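Local coordinates for archaeal flagellar ATP-binding protein FlaH (Methanocaldococcus jannaschii DSM 2661, PDB 4WIA) that probably binds ATP and magnesium through a P-loop NTPase fold of the KaiC type, as an accessory component of the archaeal flagellum (archaellum), at residues E167-E170 / S171-T174. Sequence-based numbering, arbitrary orientation.
Sequences ELPE and SVLT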
ATOM      1  N   GLU A 167     -16.091  33.408  11.887  1.00 74.94           N
ATOM      2  CA  GLU A 167     -17.035  32.784  12.772  1.00 75.63           C
ATOM      3  C   GLU A 167     -16.587  33.042  14.185  1.00 76.26           C
ATOM      4  O   GLU A 167     -17.371  32.834  15.082  1.00 81.52           O
ATOM      5  CB  GLU A 167     -17.096  31.275  12.541  1.00 74.75           C
ATOM      6  CG  GLU A 167     -18.021  30.791  11.425  1.00 77.09           C
ATOM      7  CD  GLU A 167     -18.143  29.258  11.335  1.00 75.82           C
ATOM      8  OE1 GLU A 167     -19.228  28.769  10.943  1.00 85.60           O
ATOM      9  OE2 GLU A 167     -17.186  28.528  11.616  1.00 67.02           O
ATOM     10  N   LEU A 168     -15.350  33.503  14.393  1.00 73.98           N
ATOM     11  CA  LEU A 168     -14.812  33.675  15.733  1.00 72.02           C
ATOM     12  C   LEU A 168     -14.043  34.970  15.867  1.00 76.15           C
ATOM     13  O   LEU A 168     -13.428  35.432  14.903  1.00 73.85           O
ATOM     14  CB  LEU A 168     -13.863  32.534  16.061  1.00 66.99           C
ATOM     15  CG  LEU A 168     -14.437  31.129  16.008  1.00 62.69           C
ATOM     16  CD1 LEU A 168     -13.307  30.154  16.268  1.00 59.94           C
ATOM     17  CD2 LEU A 168     -15.549  30.933  17.013  1.00 63.76           C
ATOM     18  N   PRO A 169     -14.098  35.597  17.072  1.00 79.08           N
ATOM     19  CA  PRO A 169     -13.210  36.750  17.344  1.00 80.86           C
ATOM     20  C   PRO A 169     -11.700  36.390  17.360  1.00 78.18           C
ATOM     21  O   PRO A 169     -11.299  35.246  17.607  1.00 73.12           O
ATOM     22  CB  PRO A 169     -13.680  37.288  18.719  1.00 84.79           C
ATOM     23  CG  PRO A 169     -14.709  36.341  19.222  1.00 83.69           C
ATOM     24  CD  PRO A 169     -15.036  35.313  18.167  1.00 80.05           C
ATOM     25  N   GLU A 170     -10.906  37.415  17.080  1.00 81.74           N
ATOM     26  CA  GLU A 170      -9.457  37.346  16.986  1.00 82.80           C
ATOM     27  C   GLU A 170      -8.842  36.840  18.275  1.00 84.07           C
ATOM     28  O   GLU A 170      -7.846  36.129  18.266  1.00 83.71           O
ATOM     29  CB  GLU A 170      -8.910  38.734  16.638  1.00 86.54           C
ATOM     30  CG  GLU A 170      -7.456  38.842  16.200  1.00 87.33           C
ATOM     31  CD  GLU A 170      -6.918  37.769  15.256  1.00 83.69           C
ATOM     32  OE1 GLU A 170      -7.627  36.970  14.594  1.00 81.52           O
ATOM     33  OE2 GLU A 170      -5.682  37.740  15.185  1.00 84.39           O
ATOM     34  N   SER A 171      -9.449  37.219  19.389  1.00 91.26           N
ATOM     35  CA  SER A 171      -8.977  36.772  20.700  1.00 93.04           C
ATOM     36  C   SER A 171      -8.937  35.237  20.715  1.00 86.49           C
ATOM     37  O   SER A 171      -7.927  34.640  21.081  1.00 86.25           O
ATOM     38  CB  SER A 171      -9.846  37.368  21.825  1.00 95.39           C
ATOM     39  OG  SER A 171     -11.181  36.888  21.755  1.00 97.28           O
ATOM     40  N   VAL A 172      -9.995  34.612  20.225  1.00 83.10           N
ATOM     41  CA  VAL A 172     -10.090  33.157  20.209  1.00 79.55           C
ATOM     42  C   VAL A 172      -9.134  32.526  19.175  1.00 76.14           C
ATOM     43  O   VAL A 172      -8.460  31.491  19.420  1.00 71.63           O
ATOM     44  CB  VAL A 172     -11.541  32.747  19.902  1.00 78.00           C
ATOM     45  CG1 VAL A 172     -11.660  31.241  19.849  1.00 75.44           C
ATOM     46  CG2 VAL A 172     -12.507  33.317  20.924  1.00 81.86           C
ATOM     47  N   LEU A 173      -9.080  33.149  18.014  1.00 77.40           N
ATOM     48  CA  LEU A 173      -8.255  32.622  16.912  1.00 73.01           C
ATOM     49  C   LEU A 173      -6.790  32.550  17.328  1.00 72.28           C
ATOM     50  O   LEU A 173      -6.139  31.538  17.102  1.00 70.07           O
ATOM     51  CB  LEU A 173      -8.429  33.498  15.663  1.00 73.21           C
ATOM     52  CG  LEU A 173      -9.811  33.462  14.994  1.00 71.95           C
ATOM     53  CD1 LEU A 173      -9.995  34.590  13.966  1.00 74.70           C
ATOM     54  CD2 LEU A 173     -10.093  32.107  14.395  1.00 68.59           C
ATOM     55  N   THR A 174      -6.281  33.633  17.921  1.00 76.91           N
ATOM     56  CA  THR A 174      -4.908  33.677  18.438  1.00 75.56           C
ATOM     57  C   THR A 174      -4.571  32.485  19.338  1.00 73.44           C
ATOM     58  O   THR A 174      -3.454  31.987  19.305  1.00 72.94           O
ATOM     59  CB  THR A 174      -4.701  34.954  19.240  1.00 82.83           C
ATOM     60  OG1 THR A 174      -4.816  36.105  18.384  1.00 85.97           O
ATOM     61  CG2 THR A 174      -3.337  34.963  19.901  1.00 84.63           C
TER
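Leu168 and Leu173 meet where the loop after strand 158-163 turns into helix 170-179, CB of Leu168 lying 4.1 Å from CD2 of Leu173. With CG placed opposite the carbonyl carbon (chi1 -59°), Leu168 also brings CD1 to 4.1 Å from CG1 of Val172, the two side chains crossing nearly at right angles. This is the close-packed side: both leucines are buried, and Leu168 continues onto Ser130, Ile133 and Ala134 of helix 129-134, while Leu173 rests on Pro165. Replacing Leu173 by alanine would take away CD1 and CD2, and is likely to leave a gap beside Leu168 CB and Pro165. The Leu173 side chain is about 10 Å from that of Lys40, a probable ATP-binding residue, so this is packing near that site.

The backbone fixes this start. Pro169 occupies the N-cap position; its O accepts Leu173 N at 3.1 Å, in the carbonyl plane with an N-H...O angle of 159°, and takes a weak bond from Val172 N. One residue on, Glu170 O is held twice by Thr174, from opposite faces of its plane: the bond from N is 3.0 Å long and nearly straight (175°), whereas OG1, also at 3.0 Å, sits above the plane.

Pro169 and Glu170 form the exposed side. Pro169 CG approaches Val172 CG2 at 4.1 Å. The Glu170 chain, bent at chi2, sets OE1 3.4 Å from Leu173 CD1, while OE2 forms a salt bridge with Arg177. Main-chain bonds and the Thr174 hydroxyl thus set the first turn, the leucines face the core, and the Glu170 carboxylate pairs with Arg177.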